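Local atomic coordinates of DNA-entry nuclease (Competence-specific nuclease) (Streptococcus agalactiae ILRI112, PDB entry 4QGO), a protein that probably cleaves DNA and perhaps RNA without sequence specificity, as a beta-beta-alpha metal-dependent nuclease and virulence factor of a pathogenic streptococcus. Residues K110-A115 / P132-T137; T65-L70 / R171-P176; A51-T56 / A117-F122; D183-A188 / I206-A211. The protein carries 1 engineered substitution. All blocks are in the same frame, centred on the assembly; numbering follows the deposited sequence.

Interaction 1: residues K110-A115 / P132-T137; sequences KGALIA and PQNVVT. Engineered in segment 110-115: A112 (natural residue His).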
loop_
_atom_site.group_PDB
_atom_site.type_symbol
_atom_site.label_atom_id
_atom_site.label_comp_id
_atom_site.label_asym_id
_atom_site.label_seq_id
_atom_site.Cartn_x
_atom_site.Cartn_y
_atom_site.Cartn_z
ATOM N N LYS A 110 -0.603 11.449 -2.367
ATOM C CA LYS A 110 -1.810 10.686 -2.614
ATOM C C LYS A 110 -1.339 9.274 -2.893
ATOM O O LYS A 110 -0.693 9.007 -3.907
ATOM C CB LYS A 110 -2.570 11.260 -3.805
ATOM C CG LYS A 110 -3.207 12.611 -3.509
ATOM C CD LYS A 110 -3.739 13.279 -4.774
ATOM C CE LYS A 110 -4.159 14.715 -4.496
ATOM N NZ LYS A 110 -4.254 15.529 -5.744
ATOM N N GLY A 111 -1.624 8.374 -1.962
ATOM C CA GLY A 111 -1.187 6.994 -2.127
ATOM C C GLY A 111 -2.257 6.056 -2.663
ATOM O O GLY A 111 -3.229 5.764 -1.970
ATOM N N ALA A 112 -2.079 5.573 -3.892
ATOM C CA ALA A 112 -3.012 4.597 -4.450
ATOM C C ALA A 112 -2.851 3.231 -3.803
ATOM O O ALA A 112 -1.733 2.779 -3.562
ATOM C CB ALA A 112 -2.798 4.464 -5.948
ATOM N N LEU A 113 -3.970 2.564 -3.534
ATOM C CA LEU A 113 -3.911 1.170 -3.095
ATOM C C LEU A 113 -3.500 0.303 -4.277
ATOM O O LEU A 113 -2.533 -0.466 -4.197
ATOM C CB LEU A 113 -5.261 0.700 -2.541
ATOM C CG LEU A 113 -5.560 1.053 -1.074
ATOM C CD1 LEU A 113 -5.567 2.547 -0.808
ATOM C CD2 LEU A 113 -6.913 0.452 -0.668
ATOM N N ILE A 114 -4.246 0.441 -5.373
ATOM C CA ILE A 114 -3.946 -0.270 -6.615
ATOM C C ILE A 114 -3.415 0.734 -7.636
ATOM O O ILE A 114 -4.122 1.654 -8.035
ATOM C CB ILE A 114 -5.198 -0.968 -7.190
ATOM C CG1 ILE A 114 -5.889 -1.836 -6.128
ATOM C CG2 ILE A 114 -4.815 -1.810 -8.393
ATOM C CD1 ILE A 114 -5.068 -3.027 -5.668
ATOM N N ALA A 115 -2.158 0.546 -8.040
ATOM C CA ALA A 115 -1.459 1.471 -8.934
ATOM C C ALA A 115 -2.076 1.614 -10.322
ATOM O O ALA A 115 -2.556 0.648 -10.915
ATOM C CB ALA A 115 0.015 1.071 -9.054
ATOM N N PRO A 132 -12.030 7.836 -4.383
ATOM C CA PRO A 132 -12.006 7.930 -2.918
ATOM C C PRO A 132 -11.892 6.576 -2.227
ATOM O O PRO A 132 -11.649 6.527 -1.022
ATOM C CB PRO A 132 -13.351 8.591 -2.591
ATOM C CG PRO A 132 -14.243 8.163 -3.719
ATOM C CD PRO A 132 -13.357 8.168 -4.937
ATOM N N GLN A 133 -12.073 5.489 -2.969
ATOM C CA GLN A 133 -11.934 4.165 -2.385
ATOM C C GLN A 133 -10.537 3.600 -2.600
ATOM O O GLN A 133 -10.207 2.546 -2.057
ATOM C CB GLN A 133 -12.963 3.195 -2.981
ATOM C CG GLN A 133 -14.379 3.716 -2.934
ATOM C CD GLN A 133 -15.411 2.608 -2.912
ATOM O OE1 GLN A 133 -15.090 1.431 -3.087
ATOM N NE2 GLN A 133 -16.661 2.982 -2.694
ATOM N N ASN A 134 -9.717 4.305 -3.381
ATOM C CA ASN A 134 -8.403 3.794 -3.796
ATOM C C ASN A 134 -7.229 4.671 -3.387
ATOM O O ASN A 134 -6.105 4.403 -3.787
ATOM C CB ASN A 134 -8.361 3.591 -5.330
ATOM C CG ASN A 134 -7.146 2.772 -5.803
ATOM O OD1 ASN A 134 -6.799 1.757 -5.216
ATOM N ND2 ASN A 134 -6.500 3.225 -6.877
ATOM N N VAL A 135 -7.473 5.719 -2.602
ATOM C CA VAL A 135 -6.401 6.662 -2.275
ATOM C C VAL A 135 -6.387 6.986 -0.792
ATOM O O VAL A 135 -7.427 7.310 -0.210
ATOM C CB VAL A 135 -6.540 7.976 -3.078
ATOM C CG1 VAL A 135 -5.407 8.940 -2.707
ATOM C CG2 VAL A 135 -6.550 7.691 -4.571
ATOM N N VAL A 136 -5.204 6.893 -0.190
ATOM C CA VAL A 136 -5.007 7.280 1.204
ATOM C C VAL A 136 -3.913 8.332 1.316
ATOM O O VAL A 136 -3.181 8.604 0.356
ATOM C CB VAL A 136 -4.648 6.077 2.107
ATOM C CG1 VAL A 136 -5.811 5.089 2.169
ATOM C CG2 VAL A 136 -3.359 5.378 1.622
ATOM N N THR A 137 -3.813 8.933 2.498
ATOM C CA THR A 137 -2.698 9.807 2.822
ATOM C C THR A 137 -1.508 8.927 3.153
ATOM O O THR A 137 -1.540 8.187 4.129
ATOM C CB THR A 137 -3.043 10.704 4.015
ATOM O OG1 THR A 137 -4.125 11.566 3.645
ATOM C CG2 THR A 137 -1.835 11.544 4.445
#
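A chi1 of -167° swings the N134 side chain away from its own backbone N, and a chi2 of 44° turns the amide so that both of its polar atoms meet the peptide groups of I114. OD1 takes the I114 N-H at 2.9 Å, in the carbonyl plane and on a lone pair, while ND2 gives an almost straight bond to I114 O at 3.1 Å. Held through both atoms, the amide can hardly rotate; the N134 and I114 side chains cross at about a right angle. N134 grips L113 as well: its backbone O accepts from L113 N at 2.8 Å, and OD1 lies against L113 CB.

Beyond this clasp the chains run as an antiparallel strand pair. G111 and V136 form the hydrogen-bonded pair, flanked by the non-hydrogen-bonded pairs K110-T137 and A112-V135. A112, engineered in place of the natural His, keeps its CB 4.0 Å from N134 ND2. L113 CD1 meets V136 CG1 at 3.9 Å. The pair is consistent with the two strands of the beta-beta-alpha (His-Me finger) motif. N134 OD1 also accepts from N55 ND2. L113 and I114 pack on A66 and V174 of strands 66-70 and 170-177, and L113 and V136 touch M189 of strand 188-195, tying the two-stranded sheet to the large one.

Interaction 2: residues T65-L70 / R171-P176; sequences TANAML and RYRVTP. With SO4 (sulfate ion), chain C.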
loop_
_atom_site.group_PDB
_atom_site.type_symbol
_atom_site.label_atom_id
_atom_site.label_comp_id
_atom_site.label_asym_id
_atom_site.label_seq_id
_atom_site.Cartn_x
_atom_site.Cartn_y
_atom_site.Cartn_z
ATOM N N THR A 65 -9.986 -3.023 2.142
ATOM C CA THR A 65 -9.415 -4.093 1.331
ATOM C C THR A 65 -9.671 -3.952 -0.166
ATOM O O THR A 65 -10.819 -3.868 -0.609
ATOM C CB THR A 65 -9.978 -5.449 1.796
ATOM O OG1 THR A 65 -9.912 -5.519 3.222
ATOM C CG2 THR A 65 -9.176 -6.595 1.216
ATOM N N ALA A 66 -8.579 -3.905 -0.925
ATOM C CA ALA A 66 -8.628 -3.866 -2.381
ATOM C C ALA A 66 -8.073 -5.158 -2.935
ATOM O O ALA A 66 -7.053 -5.672 -2.460
ATOM C CB ALA A 66 -7.809 -2.684 -2.911
ATOM N N ASN A 67 -8.739 -5.678 -3.956
ATOM C CA ASN A 67 -8.321 -6.921 -4.592
ATOM C C ASN A 67 -8.222 -6.786 -6.096
ATOM O O ASN A 67 -8.954 -6.022 -6.709
ATOM C CB ASN A 67 -9.319 -8.028 -4.276
ATOM C CG ASN A 67 -9.069 -8.666 -2.929
ATOM O OD1 ASN A 67 -8.107 -9.417 -2.757
ATOM N ND2 ASN A 67 -9.941 -8.392 -1.974
ATOM N N ALA A 68 -7.332 -7.567 -6.688
ATOM C CA ALA A 68 -7.185 -7.572 -8.138
ATOM C C ALA A 68 -6.681 -8.906 -8.633
ATOM O O ALA A 68 -6.030 -9.658 -7.896
ATOM C CB ALA A 68 -6.238 -6.469 -8.590
ATOM N N MET A 69 -7.023 -9.211 -9.883
ATOM C CA MET A 69 -6.313 -10.206 -10.663
ATOM C C MET A 69 -5.737 -9.452 -11.829
ATOM O O MET A 69 -6.475 -8.852 -12.611
ATOM C CB MET A 69 -7.235 -11.321 -11.163
ATOM C CG MET A 69 -6.558 -12.260 -12.162
ATOM S SD MET A 69 -5.199 -13.220 -11.432
ATOM C CE MET A 69 -6.089 -14.251 -10.302
ATOM N N LEU A 70 -4.415 -9.438 -11.891
ATOM C CA LEU A 70 -3.690 -8.602 -12.829
ATOM C C LEU A 70 -3.098 -9.416 -13.961
ATOM O O LEU A 70 -2.540 -10.486 -13.746
ATOM C CB LEU A 70 -2.561 -7.859 -12.105
ATOM C CG LEU A 70 -2.938 -6.976 -10.909
ATOM C CD1 LEU A 70 -1.684 -6.458 -10.197
ATOM C CD2 LEU A 70 -3.824 -5.813 -11.338
ATOM N N ARG A 171 -2.370 -12.438 -8.736
ATOM C CA ARG A 171 -3.433 -12.154 -7.778
ATOM C C ARG A 171 -2.839 -11.215 -6.715
ATOM O O ARG A 171 -1.739 -11.437 -6.236
ATOM C CB ARG A 171 -3.937 -13.466 -7.169
ATOM C CG ARG A 171 -5.060 -13.326 -6.165
ATOM C CD ARG A 171 -6.410 -12.927 -6.799
ATOM N NE ARG A 171 -7.417 -12.963 -5.745
ATOM C CZ ARG A 171 -7.643 -11.977 -4.882
ATOM N NH1 ARG A 171 -6.984 -10.825 -4.986
ATOM N NH2 ARG A 171 -8.541 -12.131 -3.923
ATOM N N TYR A 172 -3.566 -10.149 -6.379
ATOM C CA TYR A 172 -3.008 -9.013 -5.633
ATOM C C TYR A 172 -4.043 -8.507 -4.643
ATOM O O TYR A 172 -5.226 -8.389 -4.978
ATOM C CB TYR A 172 -2.675 -7.908 -6.644
ATOM C CG TYR A 172 -1.848 -6.713 -6.186
ATOM C CD1 TYR A 172 -0.694 -6.870 -5.427
ATOM C CD2 TYR A 172 -2.185 -5.425 -6.597
ATOM C CE1 TYR A 172 0.072 -5.763 -5.048
ATOM C CE2 TYR A 172 -1.422 -4.324 -6.231
ATOM C CZ TYR A 172 -0.296 -4.499 -5.467
ATOM O OH TYR A 172 0.473 -3.406 -5.097
ATOM N N ARG A 173 -3.606 -8.216 -3.420
ATOM C CA ARG A 173 -4.499 -7.711 -2.385
ATOM C C ARG A 173 -3.775 -6.647 -1.578
ATOM O O ARG A 173 -2.683 -6.885 -1.069
ATOM C CB ARG A 173 -4.997 -8.845 -1.479
ATOM C CG ARG A 173 -5.999 -8.417 -0.391
ATOM C CD ARG A 173 -6.728 -9.630 0.210
ATOM N NE ARG A 173 -5.813 -10.609 0.806
ATOM C CZ ARG A 173 -6.041 -11.919 0.872
ATOM N NH1 ARG A 173 -7.165 -12.445 0.377
ATOM N NH2 ARG A 173 -5.140 -12.720 1.431
ATOM N N VAL A 174 -4.383 -5.466 -1.494
ATOM C CA VAL A 174 -3.796 -4.337 -0.784
ATOM C C VAL A 174 -4.780 -3.839 0.269
ATOM O O VAL A 174 -5.925 -3.497 -0.042
ATOM C CB VAL A 174 -3.456 -3.196 -1.750
ATOM C CG1 VAL A 174 -2.921 -1.998 -0.982
ATOM C CG2 VAL A 174 -2.435 -3.664 -2.801
ATOM N N THR A 175 -4.340 -3.825 1.522
ATOM C CA THR A 175 -5.231 -3.496 2.627
ATOM C C THR A 175 -4.592 -2.438 3.509
ATOM O O THR A 175 -3.575 -2.696 4.145
ATOM C CB THR A 175 -5.523 -4.729 3.489
ATOM O OG1 THR A 175 -5.954 -5.822 2.652
ATOM C CG2 THR A 175 -6.612 -4.430 4.517
ATOM N N PRO A 176 -5.177 -1.236 3.549
ATOM C CA PRO A 176 -4.723 -0.254 4.544
ATOM C C PRO A 176 -4.985 -0.791 5.947
ATOM O O PRO A 176 -6.092 -1.288 6.219
ATOM C CB PRO A 176 -5.607 0.968 4.270
ATOM C CG PRO A 176 -6.149 0.760 2.862
ATOM C CD PRO A 176 -6.290 -0.734 2.726
HETATM S S SO4 C . -10.602 -11.522 -0.240
HETATM O O1 SO4 C . -10.505 -10.209 0.375
HETATM O O2 SO4 C . -11.826 -11.618 -1.018
HETATM O O3 SO4 C . -10.615 -12.576 0.782
HETATM O O4 SO4 C . -9.471 -11.742 -1.130
#
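Charged and polar groups of N67, R171 and R173 gather on one side of this strand pair. R171 places NH1 and NH2 end-on around a single acceptor, N67 OD1, with NH1 at 2.9 Å. That oxygen sits at the edge of the guanidinium, in its plane, but the two nitrogens come from the same face of the amide, whose plane is turned 74° from the guanidinium; NH2 stands well above the N67 carbonyl plane, not on a lone pair. The bend at chi2 (71°) folds the R171 chain back over the neighbouring strand, where NH1 also bonds A68 O at 3.3 Å, from the face opposite to Y172 N.

A sulfate ion, probably from the crystallisation liquor, completes the cluster. R173 NH1 donates to its O4 at 2.8 Å, N67 ND2 to its O1 at 3.0 Å, and R171 NH2 adds a weak bond to O4. The two arginines and the asparagine thus form an anion site, and R173 NH2 has a salt bridge to E192 besides.

Backbone bonds make the antiparallel pair itself: A66-V174 and A68-Y172 are hydrogen-bonded, the non-hydrogen-bonded pair N67-R173 lies between them, and M69-R171 follows A68-Y172. These are adjacent strands of the seven-stranded antiparallel sheet, followed outward by the edge strand 52-54.

Apolar contacts fill in the rest. L70 CD1 meets Y172 CD2 at 3.8 Å on the side facing helix 153-165, where both residues touch V160. M69 CE lies against R171 CD at 3.8 Å, the side chains crossing at about a right angle, and T65 and T175 lie side by side.

Interaction 3: residues A51-T56 / A117-F122; sequences AYVQNT and ALAGNF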
loop_
_atom_site.group_PDB
_atom_site.type_symbol
_atom_site.label_atom_id
_atom_site.label_comp_id
_atom_site.label_asym_id
_atom_site.label_seq_id
_atom_site.Cartn_x
_atom_site.Cartn_y
_atom_site.Cartn_z
ATOM N N ALA A 51 -9.420 -10.659 -15.546
ATOM C CA ALA A 51 -8.697 -9.645 -14.787
ATOM C C ALA A 51 -9.666 -8.594 -14.252
ATOM O O ALA A 51 -10.650 -8.237 -14.917
ATOM C CB ALA A 51 -7.636 -8.996 -15.658
ATOM N N TYR A 52 -9.398 -8.093 -13.047
ATOM C CA TYR A 52 -10.293 -7.130 -12.408
ATOM C C TYR A 52 -9.579 -6.353 -11.313
ATOM O O TYR A 52 -8.512 -6.760 -10.849
ATOM C CB TYR A 52 -11.495 -7.853 -11.768
ATOM C CG TYR A 52 -11.131 -8.694 -10.544
ATOM C CD1 TYR A 52 -10.732 -10.018 -10.673
ATOM C CD2 TYR A 52 -11.166 -8.146 -9.261
ATOM C CE1 TYR A 52 -10.381 -10.787 -9.560
ATOM C CE2 TYR A 52 -10.805 -8.910 -8.139
ATOM C CZ TYR A 52 -10.422 -10.234 -8.299
ATOM O OH TYR A 52 -10.057 -10.995 -7.194
ATOM N N VAL A 53 -10.184 -5.238 -10.912
ATOM C CA VAL A 53 -9.868 -4.559 -9.661
ATOM C C VAL A 53 -11.160 -4.318 -8.916
ATOM O O VAL A 53 -12.191 -3.998 -9.524
ATOM C CB VAL A 53 -9.198 -3.204 -9.896
ATOM C CG1 VAL A 53 -8.796 -2.537 -8.566
ATOM C CG2 VAL A 53 -8.019 -3.410 -10.719
ATOM N N GLN A 54 -11.103 -4.483 -7.597
ATOM C CA GLN A 54 -12.215 -4.161 -6.723
ATOM C C GLN A 54 -11.704 -3.337 -5.549
ATOM O O GLN A 54 -10.921 -3.829 -4.733
ATOM C CB GLN A 54 -12.878 -5.438 -6.210
ATOM C CG GLN A 54 -14.052 -5.168 -5.299
ATOM C CD GLN A 54 -15.227 -4.578 -6.029
ATOM O OE1 GLN A 54 -15.751 -5.179 -6.972
ATOM N NE2 GLN A 54 -15.642 -3.386 -5.617
ATOM N N ASN A 55 -12.127 -2.079 -5.470
ATOM C CA ASN A 55 -11.872 -1.263 -4.284
ATOM C C ASN A 55 -13.062 -1.353 -3.346
ATOM O O ASN A 55 -14.192 -1.637 -3.778
ATOM C CB ASN A 55 -11.643 0.201 -4.662
ATOM C CG ASN A 55 -10.282 0.443 -5.281
ATOM O OD1 ASN A 55 -10.171 0.856 -6.438
ATOM N ND2 ASN A 55 -9.235 0.241 -4.488
ATOM N N THR A 56 -12.824 -1.128 -2.056
ATOM C CA THR A 56 -13.903 -1.186 -1.072
ATOM C C THR A 56 -13.654 -0.143 0.003
ATOM O O THR A 56 -12.546 0.386 0.134
ATOM C CB THR A 56 -14.042 -2.573 -0.399
ATOM O OG1 THR A 56 -13.009 -2.758 0.573
ATOM C CG2 THR A 56 -14.008 -3.717 -1.429
ATOM N N ALA A 117 -0.563 2.077 -13.133
ATOM C CA ALA A 117 0.123 1.282 -14.149
ATOM C C ALA A 117 -0.343 -0.174 -14.151
ATOM O O ALA A 117 -0.271 -0.855 -15.168
ATOM C CB ALA A 117 1.630 1.356 -13.955
ATOM N N LEU A 118 -0.820 -0.655 -13.008
ATOM C CA LEU A 118 -1.195 -2.061 -12.899
ATOM C C LEU A 118 -2.598 -2.356 -13.412
ATOM O O LEU A 118 -2.846 -3.430 -13.957
ATOM C CB LEU A 118 -1.045 -2.563 -11.457
ATOM C CG LEU A 118 0.366 -2.486 -10.887
ATOM C CD1 LEU A 118 0.363 -2.931 -9.426
ATOM C CD2 LEU A 118 1.327 -3.340 -11.707
ATOM N N ALA A 119 -3.513 -1.398 -13.266
ATOM C CA ALA A 119 -4.909 -1.698 -13.539
ATOM C C ALA A 119 -5.642 -0.594 -14.283
ATOM O O ALA A 119 -6.868 -0.651 -14.436
ATOM C CB ALA A 119 -5.594 -1.997 -12.258
ATOM N N GLY A 120 -4.888 0.392 -14.758
ATOM C CA GLY A 120 -5.473 1.547 -15.418
ATOM C C GLY A 120 -6.243 1.270 -16.700
ATOM O O GLY A 120 -6.964 2.140 -17.183
ATOM N N ASN A 121 -6.100 0.069 -17.255
ATOM C CA ASN A 121 -6.835 -0.290 -18.464
ATOM C C ASN A 121 -8.059 -1.174 -18.180
ATOM O O ASN A 121 -8.666 -1.717 -19.106
ATOM C CB ASN A 121 -5.901 -0.965 -19.476
ATOM C CG ASN A 121 -6.382 -0.818 -20.905
ATOM O OD1 ASN A 121 -7.009 0.180 -21.259
ATOM N ND2 ASN A 121 -6.092 -1.817 -21.734
ATOM N N PHE A 122 -8.422 -1.311 -16.904
ATOM C CA PHE A 122 -9.580 -2.110 -16.520
ATOM C C PHE A 122 -10.834 -1.297 -16.802
ATOM O O PHE A 122 -11.008 -0.206 -16.263
ATOM C CB PHE A 122 -9.509 -2.503 -15.035
ATOM C CG PHE A 122 -10.712 -3.282 -14.545
ATOM C CD1 PHE A 122 -11.180 -4.378 -15.249
ATOM C CD2 PHE A 122 -11.364 -2.916 -13.373
ATOM C CE1 PHE A 122 -12.284 -5.094 -14.803
ATOM C CE2 PHE A 122 -12.468 -3.630 -12.918
ATOM C CZ PHE A 122 -12.927 -4.716 -13.630
#
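F122 reaches toward strand 52-54 and lays one face of its ring over the backbone of Y52 and V53. From CB, CG goes anti to the backbone N (chi1 177°), which carries the ring out of the type I turn A119-F122 and across to the strand. F122 CG itself is still 4.2 Å from V53 N. Along one flank of ring atoms F122 CD1 and then CE1 come near A51 O, CE1 at 3.5 Å; along the other, F122 CD2 lies 4.1 Å from V53 CB, and CE2 is 3.4 Å from V53 O. At the tip, F122 CZ meets Y52 CB at 3.9 Å. Over the face stands Y52 CA, 18° off the ring normal, a CH-pi contact; V53 N lies over the same face, offset toward the rim.

V53 adds the second patch. Its CG2, anti to the carbonyl carbon, presses on A119 CB at 3.2 Å, tighter than usual van der Waals contact. A119 also carries the turn, since its O accepts from F122 N.

The contact joins the edge strand of the large antiparallel sheet to the short helix 116-119 and the turn after it. One residue before A119, L118 packs on L70 and Y172, so helix and sheet meet at several points. Between the two segments the chemistry is dispersion and CH-pi; without hydrogen bonds between them, the contact depends on the close fit of the ring over the backbone and of V53 against A119.

Interaction 4: residues D183-A188 / I206-A211; sequences DLVPFA and IPNTQA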
loop_
_atom_site.group_PDB
_atom_site.type_symbol
_atom_site.label_atom_id
_atom_site.label_comp_id
_atom_site.label_asym_id
_atom_site.label_seq_id
_atom_site.Cartn_x
_atom_site.Cartn_y
_atom_site.Cartn_z
ATOM N N ASP A 183 -9.438 6.102 13.176
ATOM C CA ASP A 183 -8.288 6.798 12.584
ATOM C C ASP A 183 -8.532 7.131 11.120
ATOM O O ASP A 183 -9.022 6.299 10.345
ATOM C CB ASP A 183 -7.027 5.940 12.616
ATOM C CG ASP A 183 -6.320 5.949 13.949
ATOM O OD1 ASP A 183 -6.740 6.648 14.900
ATOM O OD2 ASP A 183 -5.302 5.246 14.027
ATOM N N LEU A 184 -8.151 8.329 10.718
ATOM C CA LEU A 184 -8.328 8.714 9.325
ATOM C C LEU A 184 -7.256 8.117 8.415
ATOM O O LEU A 184 -7.507 7.884 7.241
ATOM C CB LEU A 184 -8.335 10.233 9.205
ATOM C CG LEU A 184 -9.526 10.882 9.896
ATOM C CD1 LEU A 184 -9.403 12.388 9.802
ATOM C CD2 LEU A 184 -10.803 10.401 9.251
ATOM N N VAL A 185 -6.063 7.894 8.956
ATOM C CA VAL A 185 -4.903 7.513 8.147
ATOM C C VAL A 185 -4.425 6.132 8.584
ATOM O O VAL A 185 -4.311 5.858 9.774
ATOM C CB VAL A 185 -3.749 8.533 8.337
ATOM C CG1 VAL A 185 -2.531 8.152 7.497
ATOM C CG2 VAL A 185 -4.219 9.938 8.005
ATOM N N PRO A 186 -4.132 5.245 7.619
ATOM C CA PRO A 186 -3.628 3.920 7.989
ATOM C C PRO A 186 -2.194 4.017 8.504
ATOM O O PRO A 186 -1.442 4.866 8.034
ATOM C CB PRO A 186 -3.668 3.153 6.660
ATOM C CG PRO A 186 -3.491 4.198 5.619
ATOM C CD PRO A 186 -4.214 5.426 6.156
ATOM N N PHE A 187 -1.817 3.158 9.446
ATOM C CA PHE A 187 -0.443 3.178 9.941
ATOM C C PHE A 187 0.488 2.321 9.087
ATOM O O PHE A 187 1.711 2.386 9.242
ATOM C CB PHE A 187 -0.358 2.761 11.426
ATOM C CG PHE A 187 -0.639 1.295 11.665
ATOM C CD1 PHE A 187 0.391 0.358 11.639
ATOM C CD2 PHE A 187 -1.936 0.855 11.912
ATOM C CE1 PHE A 187 0.131 -1.002 11.840
ATOM C CE2 PHE A 187 -2.204 -0.488 12.122
ATOM C CZ PHE A 187 -1.170 -1.420 12.095
ATOM N N ALA A 188 -0.086 1.507 8.198
ATOM C CA ALA A 188 0.711 0.680 7.304
ATOM C C ALA A 188 -0.126 0.257 6.126
ATOM O O ALA A 188 -1.353 0.322 6.169
ATOM C CB ALA A 188 1.230 -0.562 8.035
ATOM N N ILE A 206 3.997 -2.252 4.679
ATOM C CA ILE A 206 4.839 -1.084 4.448
ATOM C C ILE A 206 4.448 -0.024 5.466
ATOM O O ILE A 206 3.349 0.525 5.389
ATOM C CB ILE A 206 4.586 -0.477 3.054
ATOM C CG1 ILE A 206 4.582 -1.551 1.955
ATOM C CG2 ILE A 206 5.595 0.642 2.775
ATOM C CD1 ILE A 206 5.879 -2.244 1.768
ATOM N N PRO A 207 5.328 0.260 6.441
ATOM C CA PRO A 207 4.926 1.248 7.451
ATOM C C PRO A 207 4.629 2.611 6.813
ATOM O O PRO A 207 5.375 3.072 5.934
ATOM C CB PRO A 207 6.159 1.327 8.375
ATOM C CG PRO A 207 6.832 -0.046 8.196
ATOM C CD PRO A 207 6.653 -0.326 6.725
ATOM N N ASN A 208 3.541 3.242 7.251
ATOM C CA ASN A 208 3.185 4.569 6.765
ATOM C C ASN A 208 3.895 5.612 7.604
ATOM O O ASN A 208 3.279 6.366 8.376
ATOM C CB ASN A 208 1.676 4.776 6.796
ATOM C CG ASN A 208 1.233 5.876 5.861
ATOM O OD1 ASN A 208 2.015 6.339 5.016
ATOM N ND2 ASN A 208 -0.027 6.301 5.993
ATOM N N THR A 209 5.211 5.625 7.441
ATOM C CA THR A 209 6.105 6.404 8.286
ATOM C C THR A 209 7.162 7.106 7.445
ATOM O O THR A 209 7.374 6.778 6.271
ATOM C CB THR A 209 6.820 5.495 9.320
ATOM O OG1 THR A 209 7.575 4.480 8.635
ATOM C CG2 THR A 209 5.812 4.829 10.256
ATOM N N GLN A 210 7.852 8.063 8.064
ATOM C CA GLN A 210 8.942 8.771 7.410
ATOM C C GLN A 210 9.926 9.123 8.529
ATOM O O GLN A 210 9.504 9.510 9.621
ATOM C CB GLN A 210 8.395 10.028 6.720
ATOM C CG GLN A 210 9.377 10.754 5.782
ATOM C CD GLN A 210 8.691 11.335 4.546
ATOM O OE1 GLN A 210 7.796 10.718 3.959
ATOM N NE2 GLN A 210 9.098 12.531 4.155
ATOM N N ALA A 211 11.223 8.975 8.272
ATOM C CA ALA A 211 12.215 9.058 9.351
ATOM C C ALA A 211 12.265 10.429 10.026
ATOM O O ALA A 211 12.585 10.536 11.208
ATOM C CB ALA A 211 13.590 8.673 8.840
#
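N208 meets the 183-188 loop through two nearly straight hydrogen bonds. Its ND2 donates to P186 O at 2.9 Å, with that oxygen in the plane of the amide, and its backbone N donates to F187 O at 2.8 Å from above the carbonyl plane. CG, anti to the backbone N (chi1 -159°), carries the amide toward P186, where ND2 finds the carbonyl. V185 CG1 comes to 3.5 Å from N208 ND2, the two side chains crossing at about a right angle. A188 CA adds a CA-H...O contact to I206 O at 3.3 Å, and A188 and P207 form an antiparallel non-hydrogen-bonded pair.

Strand 188-195 of the large antiparallel sheet begins here and strand 201-207 ends: a classic beta bulge sets F187 and A188 opposite L177 of the strand on the other side, and N208 is the centre of an inverse gamma turn that leads the chain out of the sheet.

A second shell fixes the asparagine. OD1 accepts from T139 N, and ND2 also donates to T137 O, which connects the amide to strand 135-139. Farther out, N208 O is bonded by Y217 OH, P186 rests on V136, and F187 makes an edge-to-face contact with F14 of helix 12-22.

Interactions 2, 3 and 4 all reach the seven-stranded sheet, whereas interaction 1 is the separate two-stranded unit packed against it. Interactions 2 and 3 adjoin, lying on the adjacent strands 66-70 and 52-54; interaction 4 lies across the chain's centre, about 23 Å from interaction 3 between centres. Interactions 1, 3 and 4 are buried, while interaction 2 is partly buried, with an apolar side and a polar one that holds the anion. An asparagine amide clamps backbone with both polar atoms in 1; in 4 an asparagine uses its ND2 and its backbone N. Arginines dominate 2, and 3 relies on an aromatic face. Interaction 1 touches all three others, through N55 to interaction 3, V174 to interaction 2 and T137 to interaction 4.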